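Local structure of autoinducer 2 sensor kinase/phosphatase luxQ (Vibrio cholerae, 3C38) at residues A[82-87]-A[153-158]; A[202-207]-A[216-221]; A[133-138]-A[160-165]; A[31-36]-A[223-228]. The protein senses the autoinducer AI-2 through bound LuxP and switches between histidine kinase activity at low cell density and phosphatase activity at high cell density. All coordinates share one frame; numbering follows the deposited sequence.

The four contacts lie in the periplasmic sensor part of LuxQ, a Cache-clan region with two antiparallel sheets. Contacts 1 and 3 share the five-stranded sheet, where strands 134-143 and 153-160 are neighbours; D82 OD2 of contact 1 probably hydrogen-bonds V160 N of contact 3 at 2.7 Å. Contact 4 sets helix 22-47 against the end of strand 216-225 and touches contact 3, with F33 CZ 3.5 Å from L137 CD1. Contact 2 uses the beginning of that same strand, its centre about 21 Å from those of contacts 3 and 4. Contacts 1 and 2 lie on opposite sides of the chain's centre, their centres about 35 Å apart.

Contact 1. Residues A[82-87]-A[153-158]; sequences DLRFIS and GYLYVG
The F85 ring carries Y156 CB over one face, a CH-pi contact with CB 3.5 Å from the ring centroid, while F85 CE1 lies over one face of the Y156 ring. The planes are nearly parallel (11°) but slid apart, so the rings barely overlap. F85 CG sits between the backbone N and the carbonyl carbon (chi1 70°), a torsion that turns the ring toward the partner strand. Further along, Y156 CE1 lies 3.4 Å from S87 CB, and S87 O is at the edge of the Y154 ring. The other sheet face pairs I86 CG1 with L155 CD1 at 3.8 Å and sets R84 CG alongside V157 CG1; the R84 guanidinium goes on to a salt bridge with D73. Beneath the rings the antiparallel strands are tied by regular backbone bonds, such as Y156 N to F85 O at 2.8 Å. D82 N and L83 N both grip G158 O, forming a classic beta bulge where the pairing begins. Strands 83-88 and 153-160 lie inside the five-stranded sheet, flanked by strands 91-95 and 134-143; M138 of the latter and I113 of helix 106-115 pack on both F85 and Y156.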
loop_
_atom_site.group_PDB
_atom_site.type_symbol
_atom_site.label_atom_id
_atom_site.label_comp_id
_atom_site.label_asym_id
_atom_site.label_seq_id
_atom_site.Cartn_x
_atom_site.Cartn_y
_atom_site.Cartn_z
ATOM N N ASP A 82 1.228 -5.457 3.511
ATOM C CA ASP A 82 0.185 -5.771 4.487
ATOM C C ASP A 82 -0.478 -7.089 4.125
ATOM O O ASP A 82 -1.062 -7.762 4.974
ATOM C CB ASP A 82 -0.869 -4.665 4.554
ATOM C CG ASP A 82 -0.293 -3.347 5.034
ATOM O OD1 ASP A 82 0.716 -3.379 5.766
ATOM O OD2 ASP A 82 -0.846 -2.282 4.693
ATOM N N LEU A 83 -0.385 -7.460 2.856
ATOM C CA LEU A 83 -0.976 -8.707 2.410
ATOM C C LEU A 83 -0.306 -9.258 1.162
ATOM O O LEU A 83 0.111 -8.515 0.258
ATOM C CB LEU A 83 -2.491 -8.539 2.187
ATOM C CG LEU A 83 -3.024 -7.560 1.141
ATOM C CD1 LEU A 83 -3.067 -8.253 -0.210
ATOM C CD2 LEU A 83 -4.425 -7.107 1.521
ATOM N N ARG A 84 -0.191 -10.580 1.143
ATOM C CA ARG A 84 0.409 -11.308 0.038
ATOM C C ARG A 84 -0.464 -12.503 -0.309
ATOM O O ARG A 84 -1.077 -13.109 0.565
ATOM C CB ARG A 84 1.778 -11.869 0.429
ATOM C CG ARG A 84 2.922 -10.895 0.596
ATOM C CD ARG A 84 4.219 -11.656 0.351
ATOM N NE ARG A 84 5.429 -10.925 0.709
ATOM C CZ ARG A 84 5.871 -10.772 1.954
ATOM N NH1 ARG A 84 5.202 -11.299 2.976
ATOM N NH2 ARG A 84 6.995 -10.102 2.178
ATOM N N PHE A 85 -0.518 -12.842 -1.588
ATOM C CA PHE A 85 -1.248 -14.020 -2.026
ATOM C C PHE A 85 -0.759 -14.371 -3.429
ATOM O O PHE A 85 -0.361 -13.492 -4.198
ATOM C CB PHE A 85 -2.771 -13.798 -1.967
ATOM C CG PHE A 85 -3.297 -12.840 -2.983
ATOM C CD1 PHE A 85 -3.480 -13.237 -4.303
ATOM C CD2 PHE A 85 -3.620 -11.534 -2.621
ATOM C CE1 PHE A 85 -3.979 -12.355 -5.239
ATOM C CE2 PHE A 85 -4.121 -10.638 -3.553
ATOM C CZ PHE A 85 -4.302 -11.048 -4.865
ATOM N N ILE A 86 -0.752 -15.664 -3.742
ATOM C CA ILE A 86 -0.286 -16.131 -5.043
ATOM C C ILE A 86 -1.437 -16.629 -5.904
ATOM O O ILE A 86 -2.248 -17.443 -5.466
ATOM C CB ILE A 86 0.755 -17.259 -4.873
ATOM C CG1 ILE A 86 1.958 -16.734 -4.091
ATOM C CG2 ILE A 86 1.211 -17.768 -6.230
ATOM C CD1 ILE A 86 2.984 -17.794 -3.770
ATOM N N SER A 87 -1.500 -16.123 -7.131
ATOM C CA SER A 87 -2.547 -16.498 -8.068
ATOM C C SER A 87 -2.041 -17.327 -9.248
ATOM O O SER A 87 -0.868 -17.291 -9.613
ATOM C CB SER A 87 -3.245 -15.248 -8.619
ATOM O OG SER A 87 -3.118 -15.154 -10.040
ATOM N N GLY A 153 2.919 -19.035 -11.584
ATOM C CA GLY A 153 1.908 -18.234 -10.921
ATOM C C GLY A 153 2.291 -16.769 -10.812
ATOM O O GLY A 153 3.182 -16.281 -11.513
ATOM N N TYR A 154 1.605 -16.060 -9.926
ATOM C CA TYR A 154 1.856 -14.648 -9.715
ATOM C C TYR A 154 1.782 -14.334 -8.231
ATOM O O TYR A 154 0.944 -14.882 -7.502
ATOM C CB TYR A 154 0.826 -13.817 -10.475
ATOM C CG TYR A 154 1.107 -13.712 -11.953
ATOM C CD1 TYR A 154 2.057 -12.812 -12.434
ATOM C CD2 TYR A 154 0.444 -14.525 -12.876
ATOM C CE1 TYR A 154 2.340 -12.716 -13.795
ATOM C CE2 TYR A 154 0.724 -14.441 -14.246
ATOM C CZ TYR A 154 1.677 -13.533 -14.692
ATOM O OH TYR A 154 1.965 -13.431 -16.032
ATOM N N LEU A 155 2.692 -13.475 -7.783
ATOM C CA LEU A 155 2.721 -13.057 -6.394
ATOM C C LEU A 155 2.145 -11.647 -6.352
ATOM O O LEU A 155 2.592 -10.740 -7.072
ATOM C CB LEU A 155 4.151 -13.059 -5.835
ATOM C CG LEU A 155 4.288 -12.524 -4.401
ATOM C CD1 LEU A 155 3.400 -13.318 -3.473
ATOM C CD2 LEU A 155 5.741 -12.604 -3.944
ATOM N N TYR A 156 1.121 -11.483 -5.527
ATOM C CA TYR A 156 0.472 -10.196 -5.368
ATOM C C TYR A 156 0.797 -9.685 -3.974
ATOM O O TYR A 156 0.718 -10.433 -2.998
ATOM C CB TYR A 156 -1.052 -10.337 -5.506
ATOM C CG TYR A 156 -1.572 -10.623 -6.902
ATOM C CD1 TYR A 156 -1.441 -11.885 -7.486
ATOM C CD2 TYR A 156 -2.221 -9.630 -7.628
ATOM C CE1 TYR A 156 -1.959 -12.140 -8.773
ATOM C CE2 TYR A 156 -2.729 -9.871 -8.898
ATOM C CZ TYR A 156 -2.597 -11.119 -9.462
ATOM O OH TYR A 156 -3.106 -11.316 -10.721
ATOM N N VAL A 157 1.182 -8.418 -3.889
ATOM C CA VAL A 157 1.473 -7.797 -2.603
ATOM C C VAL A 157 0.634 -6.534 -2.538
ATOM O O VAL A 157 0.424 -5.853 -3.552
ATOM C CB VAL A 157 2.975 -7.405 -2.448
ATOM C CG1 VAL A 157 3.857 -8.639 -2.629
ATOM C CG2 VAL A 157 3.349 -6.320 -3.442
ATOM N N GLY A 158 0.141 -6.222 -1.350
ATOM C CA GLY A 158 -0.665 -5.027 -1.215
ATOM C C GLY A 158 -0.374 -4.248 0.050
ATOM O O GLY A 158 0.117 -4.813 1.036
#

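Contact 2. Residues A[202-207]-A[216-221]; sequences DYVVHS and FIVGQT
A water oxygen joins Y203 and F216: it accepts from F216 N at 2.7 Å and lies 3.3 Å from Y203 OH. The phenol oxygen is also 3.2 Å from F216 O, which sits at the edge of the Y203 ring, near its plane. With CG roughly opposite the backbone N (chi1 159°), the tyrosine reaches from the last turn of helix 201-205 to the first residue of strand 216-225. Two residues on, V218 points at the helix and splits its two methyls. CG2 meets the Y203 ring obliquely, the two side chains sliding past each other in opposite directions. V218 CG1 meets V204 CG1 at 4.2 Å, the valines crossing at about a right angle, and lies 3.5 Å from S207 OG. The serine hydroxyl turns back toward V204 O, so its carbon and oxygen present a compact surface to V218. The helix end is closed by H206, whose backbone N and ring ND1 both bind D202 O. V204 also packs on Y235 and I237 of strand 228-239, which places the short helix against one face of the four-stranded sheet, while the F216 ring meets Y199 edge-to-face. V218 thus meets both methyls and a serine hydroxyl, no clear direct hydrogen bond crosses between the segments, and the link at the partly exposed Y203 end runs through water. This chemistry implies that the end of the helix is held to the strand mainly by packing.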
loop_
_atom_site.group_PDB
_atom_site.type_symbol
_atom_site.label_atom_id
_atom_site.label_comp_id
_atom_site.label_asym_id
_atom_site.label_seq_id
_atom_site.Cartn_x
_atom_site.Cartn_y
_atom_site.Cartn_z
ATOM N N ASP A 202 -11.575 17.281 11.070
ATOM C CA ASP A 202 -12.673 17.801 10.269
ATOM C C ASP A 202 -12.289 19.103 9.562
ATOM O O ASP A 202 -12.566 19.285 8.376
ATOM C CB ASP A 202 -13.874 18.026 11.183
ATOM C CG ASP A 202 -15.136 18.363 10.423
ATOM O OD1 ASP A 202 -15.157 19.394 9.709
ATOM O OD2 ASP A 202 -16.111 17.591 10.549
ATOM N N TYR A 203 -11.648 20.010 10.298
ATOM C CA TYR A 203 -11.208 21.289 9.742
ATOM C C TYR A 203 -10.163 21.064 8.650
ATOM O O TYR A 203 -10.253 21.618 7.557
ATOM C CB TYR A 203 -10.599 22.160 10.841
ATOM C CG TYR A 203 -9.678 23.238 10.308
ATOM C CD1 TYR A 203 -10.179 24.338 9.596
ATOM C CD2 TYR A 203 -8.294 23.135 10.470
ATOM C CE1 TYR A 203 -9.316 25.300 9.064
ATOM C CE2 TYR A 203 -7.421 24.094 9.937
ATOM C CZ TYR A 203 -7.937 25.167 9.238
ATOM O OH TYR A 203 -7.074 26.096 8.697
ATOM N N VAL A 204 -9.155 20.266 8.977
ATOM C CA VAL A 204 -8.096 19.939 8.043
ATOM C C VAL A 204 -8.656 19.345 6.741
ATOM O O VAL A 204 -8.242 19.769 5.663
ATOM C CB VAL A 204 -7.118 18.933 8.659
ATOM C CG1 VAL A 204 -6.007 18.626 7.678
ATOM C CG2 VAL A 204 -6.562 19.480 9.969
ATOM N N VAL A 205 -9.587 18.386 6.805
ATOM C CA VAL A 205 -10.082 17.836 5.537
ATOM C C VAL A 205 -10.961 18.770 4.742
ATOM O O VAL A 205 -10.893 18.758 3.516
ATOM C CB VAL A 205 -10.865 16.469 5.614
ATOM C CG1 VAL A 205 -9.925 15.344 5.965
ATOM C CG2 VAL A 205 -12.038 16.552 6.547
ATOM N N HIS A 206 -11.793 19.573 5.389
ATOM C CA HIS A 206 -12.618 20.455 4.582
ATOM C C HIS A 206 -11.974 21.811 4.410
ATOM O O HIS A 206 -12.641 22.765 4.041
ATOM C CB HIS A 206 -14.003 20.632 5.181
ATOM C CG HIS A 206 -14.739 19.352 5.400
ATOM N ND1 HIS A 206 -14.682 18.655 6.588
ATOM C CD2 HIS A 206 -15.578 18.656 4.598
ATOM C CE1 HIS A 206 -15.459 17.591 6.512
ATOM N NE2 HIS A 206 -16.016 17.566 5.315
ATOM N N SER A 207 -10.676 21.903 4.668
ATOM C CA SER A 207 -9.982 23.177 4.541
ATOM C C SER A 207 -9.663 23.533 3.095
ATOM O O SER A 207 -9.643 22.663 2.219
ATOM C CB SER A 207 -8.687 23.151 5.348
ATOM O OG SER A 207 -7.848 22.091 4.922
ATOM N N PHE A 216 -3.146 28.193 10.570
ATOM C CA PHE A 216 -2.658 26.882 10.182
ATOM C C PHE A 216 -2.810 26.622 8.699
ATOM O O PHE A 216 -3.876 26.210 8.236
ATOM C CB PHE A 216 -3.384 25.807 10.976
ATOM C CG PHE A 216 -3.392 26.069 12.440
ATOM C CD1 PHE A 216 -4.523 26.589 13.057
ATOM C CD2 PHE A 216 -2.258 25.828 13.207
ATOM C CE1 PHE A 216 -4.522 26.872 14.410
ATOM C CE2 PHE A 216 -2.247 26.111 14.572
ATOM C CZ PHE A 216 -3.382 26.630 15.172
ATOM N N ILE A 217 -1.731 26.868 7.966
ATOM C CA ILE A 217 -1.696 26.677 6.524
ATOM C C ILE A 217 -1.818 25.193 6.177
ATOM O O ILE A 217 -1.065 24.366 6.689
ATOM C CB ILE A 217 -0.381 27.234 5.957
ATOM C CG1 ILE A 217 -0.187 28.676 6.448
ATOM C CG2 ILE A 217 -0.403 27.184 4.439
ATOM C CD1 ILE A 217 1.067 29.363 5.922
ATOM N N VAL A 218 -2.781 24.853 5.323
ATOM C CA VAL A 218 -2.970 23.458 4.933
ATOM C C VAL A 218 -2.692 23.212 3.454
ATOM O O VAL A 218 -3.433 23.662 2.577
ATOM C CB VAL A 218 -4.405 22.946 5.215
ATOM C CG1 VAL A 218 -4.448 21.439 5.013
ATOM C CG2 VAL A 218 -4.840 23.311 6.629
ATOM N N GLY A 219 -1.614 22.488 3.185
ATOM C CA GLY A 219 -1.277 22.172 1.813
ATOM C C GLY A 219 -2.007 20.915 1.374
ATOM O O GLY A 219 -2.442 20.120 2.209
ATOM N N GLN A 220 -2.162 20.750 0.063
ATOM C CA GLN A 220 -2.816 19.577 -0.503
ATOM C C GLN A 220 -1.900 18.947 -1.537
ATOM O O GLN A 220 -1.285 19.648 -2.340
ATOM C CB GLN A 220 -4.137 19.955 -1.173
ATOM C CG GLN A 220 -5.304 20.043 -0.228
ATOM C CD GLN A 220 -6.605 20.382 -0.933
ATOM O OE1 GLN A 220 -7.057 19.652 -1.821
ATOM N NE2 GLN A 220 -7.218 21.493 -0.536
ATOM N N THR A 221 -1.799 17.622 -1.507
ATOM C CA THR A 221 -0.959 16.909 -2.458
ATOM C C THR A 221 -1.644 15.646 -2.938
ATOM O O THR A 221 -1.868 14.720 -2.156
ATOM C CB THR A 221 0.396 16.489 -1.850
ATOM O OG1 THR A 221 1.143 17.651 -1.480
ATOM C CG2 THR A 221 1.205 15.692 -2.872
HETATM O O HOH W 1 -5.740 28.638 10.255
#

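Contact 3. Residues A[133-138]-A[160-165]; sequences SVHILM and VLNDNF
Beyond the antiparallel non-hydrogen-bonded pair I136-V160 of the five-stranded sheet, the N162 side-chain amide continues the pairing by lying against V134 and H135. OD1 accepts from H135 N at 2.7 Å in a nearly straight bond (167°), and ND2 donates to S133 O at 3.3 Å, so the amide serves the strand much as a backbone peptide would. N162 CG lies beside its own N, opposite the carbonyl carbon (chi1 -59°), and this swings the amide back to the strand. The amide and H135 imidazole planes are nearly parallel, 13° apart, and OD1 lies at the ring edge, near its plane; ND1 of that ring hydrogen-bonds Y231 OH. One residue before N162, L161 N donates to H135 O at 2.9 Å, nearly in line with the carbonyl. The aliphatic groups divide between two sides of the strand. V134 CG1 presses on V160 CG1 at 3.5 Å, and I136 CG1 lies more loosely by V160 CG2. On the other side, L137 and L161 cross at about a right angle, and L137 CD1 touches L161 CD2 at 4.0 Å. L161 also packs on L189 of strand 187-191, so this segment bridges toward the second sheet. A type II turn from L161 to N164 then leads into helix 165-174, with N164 at its N-cap: OD1 accepts from L167 N, while N164 ND2 reaches back to V160 O at 3.0 Å, with that oxygen near the plane of the N164 amide.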
loop_
_atom_site.group_PDB
_atom_site.type_symbol
_atom_site.label_atom_id
_atom_site.label_comp_id
_atom_site.label_asym_id
_atom_site.label_seq_id
_atom_site.Cartn_x
_atom_site.Cartn_y
_atom_site.Cartn_z
ATOM N N SER A 133 -15.270 1.022 2.314
ATOM C CA SER A 133 -14.404 0.424 1.314
ATOM C C SER A 133 -12.941 0.655 1.680
ATOM O O SER A 133 -12.548 1.750 2.079
ATOM C CB SER A 133 -14.698 1.012 -0.067
ATOM O OG SER A 133 -14.290 2.366 -0.137
ATOM N N VAL A 134 -12.148 -0.399 1.546
ATOM C CA VAL A 134 -10.727 -0.362 1.843
ATOM C C VAL A 134 -9.914 -0.016 0.592
ATOM O O VAL A 134 -10.100 -0.627 -0.466
ATOM C CB VAL A 134 -10.270 -1.734 2.384
ATOM C CG1 VAL A 134 -8.763 -1.821 2.403
ATOM C CG2 VAL A 134 -10.837 -1.943 3.782
ATOM N N HIS A 135 -9.030 0.972 0.712
ATOM C CA HIS A 135 -8.171 1.386 -0.400
ATOM C C HIS A 135 -6.822 0.650 -0.308
ATOM O O HIS A 135 -6.160 0.644 0.734
ATOM C CB HIS A 135 -8.000 2.904 -0.371
ATOM C CG HIS A 135 -9.268 3.644 -0.658
ATOM N ND1 HIS A 135 -9.615 4.065 -1.926
ATOM C CD2 HIS A 135 -10.322 3.951 0.139
ATOM C CE1 HIS A 135 -10.825 4.596 -1.897
ATOM N NE2 HIS A 135 -11.276 4.539 -0.654
ATOM N N ILE A 136 -6.428 0.018 -1.410
ATOM C CA ILE A 136 -5.214 -0.782 -1.442
ATOM C C ILE A 136 -4.334 -0.515 -2.645
ATOM O O ILE A 136 -4.832 -0.321 -3.749
ATOM C CB ILE A 136 -5.567 -2.272 -1.488
ATOM C CG1 ILE A 136 -6.629 -2.581 -0.438
ATOM C CG2 ILE A 136 -4.317 -3.118 -1.286
ATOM C CD1 ILE A 136 -7.157 -4.007 -0.512
ATOM N N LEU A 137 -3.022 -0.494 -2.422
ATOM C CA LEU A 137 -2.061 -0.322 -3.509
ATOM C C LEU A 137 -1.565 -1.749 -3.737
ATOM O O LEU A 137 -1.022 -2.382 -2.828
ATOM C CB LEU A 137 -0.905 0.579 -3.088
ATOM C CG LEU A 137 -1.244 2.067 -2.962
ATOM C CD1 LEU A 137 -0.108 2.811 -2.260
ATOM C CD2 LEU A 137 -1.488 2.643 -4.355
ATOM N N MET A 138 -1.798 -2.278 -4.932
ATOM C CA MET A 138 -1.380 -3.633 -5.218
ATOM C C MET A 138 -0.454 -3.719 -6.405
ATOM O O MET A 138 -0.471 -2.862 -7.287
ATOM C CB MET A 138 -2.586 -4.529 -5.465
ATOM C CG MET A 138 -3.289 -4.963 -4.211
ATOM S SD MET A 138 -4.353 -6.339 -4.574
ATOM C CE MET A 138 -3.174 -7.590 -4.937
ATOM N N VAL A 160 -2.435 -1.665 2.562
ATOM C CA VAL A 160 -3.753 -1.128 2.880
ATOM C C VAL A 160 -3.577 0.281 3.428
ATOM O O VAL A 160 -2.878 0.487 4.423
ATOM C CB VAL A 160 -4.486 -1.985 3.937
ATOM C CG1 VAL A 160 -5.818 -1.306 4.313
ATOM C CG2 VAL A 160 -4.729 -3.388 3.398
ATOM N N LEU A 161 -4.214 1.248 2.774
ATOM C CA LEU A 161 -4.109 2.644 3.185
ATOM C C LEU A 161 -4.947 3.010 4.414
ATOM O O LEU A 161 -4.498 3.783 5.262
ATOM C CB LEU A 161 -4.473 3.555 2.010
ATOM C CG LEU A 161 -3.580 3.312 0.786
ATOM C CD1 LEU A 161 -4.002 4.214 -0.350
ATOM C CD2 LEU A 161 -2.109 3.568 1.142
ATOM N N ASN A 162 -6.154 2.460 4.509
ATOM C CA ASN A 162 -7.032 2.749 5.642
ATOM C C ASN A 162 -6.311 2.450 6.944
ATOM O O ASN A 162 -5.778 1.354 7.127
ATOM C CB ASN A 162 -8.311 1.894 5.574
ATOM C CG ASN A 162 -9.092 2.128 4.288
ATOM O OD1 ASN A 162 -8.554 1.983 3.181
ATOM N ND2 ASN A 162 -10.356 2.506 4.426
ATOM N N ASP A 163 -6.297 3.432 7.837
ATOM C CA ASP A 163 -5.667 3.282 9.139
ATOM C C ASP A 163 -4.198 2.888 9.122
ATOM O O ASP A 163 -3.670 2.435 10.141
ATOM C CB ASP A 163 -6.441 2.258 9.967
ATOM C CG ASP A 163 -7.855 2.705 10.255
ATOM O OD1 ASP A 163 -8.744 1.840 10.247
ATOM O OD2 ASP A 163 -8.069 3.918 10.493
ATOM N N ASN A 164 -3.528 3.055 7.988
ATOM C CA ASN A 164 -2.115 2.702 7.941
ATOM C C ASN A 164 -1.306 3.862 8.541
ATOM O O ASN A 164 -0.748 4.701 7.820
ATOM C CB ASN A 164 -1.649 2.445 6.514
ATOM C CG ASN A 164 -0.326 1.737 6.483
ATOM O OD1 ASN A 164 0.551 2.034 7.294
ATOM N ND2 ASN A 164 -0.166 0.789 5.557
ATOM N N PHE A 165 -1.241 3.891 9.870
ATOM C CA PHE A 165 -0.541 4.953 10.574
ATOM C C PHE A 165 0.944 4.983 10.272
ATOM O O PHE A 165 1.517 6.047 10.073
ATOM C CB PHE A 165 -0.750 4.820 12.089
ATOM C CG PHE A 165 -0.155 5.955 12.881
ATOM C CD1 PHE A 165 -0.826 7.176 12.987
ATOM C CD2 PHE A 165 1.105 5.825 13.469
ATOM C CE1 PHE A 165 -0.248 8.257 13.663
ATOM C CE2 PHE A 165 1.695 6.901 14.147
ATOM C CZ PHE A 165 1.015 8.122 14.243
#

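Contact 4. Residues A[31-36]-A[223-228]; sequences SLFDFR and LEVESV
F33 drives its ring from the long helix 22-47 onto L223 and V225, near the end of strand 216-225, an outer strand of the four-stranded sheet: a helix-on-strand packing in which helix residues 31-36 and the weakly bonded strand residues 223-225 run 32° apart with their axes 9.0 Å from each other. The side chain leaves the helix with CG opposite the backbone N (chi1 180°), which aims it at the strand. F33 CB comes first, touching L223 CD2 at 4.2 Å. Then the ring face takes over: L223 CD1 stands above its centre, 3.7 Å from the centroid and only 9° off the normal, a CH-pi contact, and so lies close to CG, CD2 and CE2 alike. At the rim F33 CD1 and CE1 look toward E224 O, which lies in the ring plane 3.6 Å from F33 CE1, where aryl hydrogens can offer a weakly positive edge. The same CE1 meets V225 CG2 at 3.9 Å, also at the edge. F33 CZ, still under L223 CD1, also meets L137 of strand 134-143, so the ring sits at a junction of the helix with both sheets. Beyond V225 a type I' turn to V228 closes with V225 N to V228 O and V228 N to V225 O, forming a tight hairpin into strand 228-239. Beside the aromatic contact the helix has a polar link. Q30 NE2 donates to D34 OD1, and Q30 OE1 takes the E224 N-H. A water donates to D34 OD1 at 2.8 Å and to E224 O at 2.7 Å.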
loop_
_atom_site.group_PDB
_atom_site.type_symbol
_atom_site.label_atom_id
_atom_site.label_comp_id
_atom_site.label_asym_id
_atom_site.label_seq_id
_atom_site.Cartn_x
_atom_site.Cartn_y
_atom_site.Cartn_z
ATOM N N SER A 31 7.834 12.004 -3.127
ATOM C CA SER A 31 9.046 11.187 -3.166
ATOM C C SER A 31 9.076 10.226 -1.990
ATOM O O SER A 31 9.494 9.073 -2.128
ATOM C CB SER A 31 10.311 12.061 -3.160
ATOM O OG SER A 31 10.533 12.656 -1.893
ATOM N N LEU A 32 8.639 10.706 -0.830
ATOM C CA LEU A 32 8.599 9.856 0.340
ATOM C C LEU A 32 7.622 8.717 0.051
ATOM O O LEU A 32 7.901 7.560 0.365
ATOM C CB LEU A 32 8.197 10.676 1.563
ATOM C CG LEU A 32 9.379 11.528 2.066
ATOM C CD1 LEU A 32 8.910 12.531 3.114
ATOM C CD2 LEU A 32 10.456 10.600 2.667
ATOM N N PHE A 33 6.501 9.036 -0.590
ATOM C CA PHE A 33 5.508 8.024 -0.963
ATOM C C PHE A 33 6.158 7.041 -1.950
ATOM O O PHE A 33 6.124 5.825 -1.747
ATOM C CB PHE A 33 4.303 8.702 -1.611
ATOM C CG PHE A 33 3.216 7.755 -2.047
ATOM C CD1 PHE A 33 2.876 7.646 -3.397
ATOM C CD2 PHE A 33 2.507 6.999 -1.113
ATOM C CE1 PHE A 33 1.828 6.788 -3.813
ATOM C CE2 PHE A 33 1.473 6.151 -1.515
ATOM C CZ PHE A 33 1.133 6.049 -2.871
ATOM N N ASP A 34 6.758 7.570 -3.010
ATOM C CA ASP A 34 7.434 6.732 -4.008
ATOM C C ASP A 34 8.450 5.821 -3.333
ATOM O O ASP A 34 8.555 4.637 -3.658
ATOM C CB ASP A 34 8.188 7.588 -5.032
ATOM C CG ASP A 34 7.277 8.445 -5.862
ATOM O OD1 ASP A 34 6.079 8.103 -5.961
ATOM O OD2 ASP A 34 7.767 9.449 -6.430
ATOM N N PHE A 35 9.199 6.382 -2.392
ATOM C CA PHE A 35 10.211 5.614 -1.686
ATOM C C PHE A 35 9.653 4.331 -1.056
ATOM O O PHE A 35 10.255 3.257 -1.192
ATOM C CB PHE A 35 10.895 6.477 -0.615
ATOM C CG PHE A 35 12.062 5.798 0.041
ATOM C CD1 PHE A 35 13.270 5.649 -0.641
ATOM C CD2 PHE A 35 11.935 5.238 1.311
ATOM C CE1 PHE A 35 14.341 4.942 -0.069
ATOM C CE2 PHE A 35 12.992 4.529 1.896
ATOM C CZ PHE A 35 14.200 4.380 1.201
ATOM N N ARG A 36 8.514 4.426 -0.374
ATOM C CA ARG A 36 7.933 3.238 0.247
ATOM C C ARG A 36 7.506 2.201 -0.807
ATOM O O ARG A 36 7.731 1.001 -0.639
ATOM C CB ARG A 36 6.728 3.613 1.119
ATOM C CG ARG A 36 6.126 2.423 1.836
ATOM C CD ARG A 36 7.072 1.908 2.937
ATOM N NE ARG A 36 6.864 0.498 3.291
ATOM C CZ ARG A 36 5.705 -0.039 3.674
ATOM N NH1 ARG A 36 4.603 0.703 3.764
ATOM N NH2 ARG A 36 5.646 -1.333 3.968
ATOM N N LEU A 223 -1.403 12.350 -4.662
ATOM C CA LEU A 223 -0.349 11.396 -4.978
ATOM C C LEU A 223 -0.463 10.727 -6.346
ATOM O O LEU A 223 -1.549 10.331 -6.785
ATOM C CB LEU A 223 -0.301 10.291 -3.902
ATOM C CG LEU A 223 -0.084 10.747 -2.451
ATOM C CD1 LEU A 223 -0.167 9.557 -1.500
ATOM C CD2 LEU A 223 1.266 11.449 -2.346
ATOM N N GLU A 224 0.675 10.598 -7.012
ATOM C CA GLU A 224 0.705 9.906 -8.293
ATOM C C GLU A 224 1.177 8.485 -7.982
ATOM O O GLU A 224 2.004 8.275 -7.093
ATOM C CB GLU A 224 1.695 10.558 -9.262
ATOM C CG GLU A 224 1.398 12.001 -9.599
ATOM C CD GLU A 224 2.252 12.513 -10.747
ATOM O OE1 GLU A 224 3.437 12.121 -10.844
ATOM O OE2 GLU A 224 1.738 13.323 -11.546
ATOM N N VAL A 225 0.614 7.515 -8.685
ATOM C CA VAL A 225 1.009 6.121 -8.537
ATOM C C VAL A 225 1.485 5.748 -9.940
ATOM O O VAL A 225 0.710 5.805 -10.895
ATOM C CB VAL A 225 -0.184 5.234 -8.132
ATOM C CG1 VAL A 225 0.169 3.761 -8.314
ATOM C CG2 VAL A 225 -0.549 5.497 -6.689
ATOM N N GLU A 226 2.757 5.394 -10.072
ATOM C CA GLU A 226 3.309 5.054 -11.386
ATOM C C GLU A 226 3.158 6.292 -12.270
ATOM O O GLU A 226 2.693 6.202 -13.403
ATOM C CB GLU A 226 2.544 3.881 -12.024
ATOM C CG GLU A 226 2.610 2.542 -11.276
ATOM C CD GLU A 226 4.016 1.963 -11.195
ATOM O OE1 GLU A 226 4.959 2.556 -11.768
ATOM O OE2 GLU A 226 4.180 0.911 -10.554
ATOM N N SER A 227 3.534 7.448 -11.730
ATOM C CA SER A 227 3.441 8.722 -12.441
ATOM C C SER A 227 2.038 9.034 -12.958
ATOM O O SER A 227 1.869 9.892 -13.816
ATOM C CB SER A 227 4.436 8.749 -13.604
ATOM O OG SER A 227 5.774 8.741 -13.130
ATOM N N VAL A 228 1.035 8.342 -12.429
ATOM C CA VAL A 228 -0.355 8.551 -12.837
ATOM C C VAL A 228 -1.156 9.220 -11.713
ATOM O O VAL A 228 -1.093 8.797 -10.559
ATOM C CB VAL A 228 -1.032 7.209 -13.193
ATOM C CG1 VAL A 228 -2.459 7.449 -13.672
ATOM C CG2 VAL A 228 -0.213 6.483 -14.260
HETATM O O HOH W 2 3.952 6.438 -6.780
#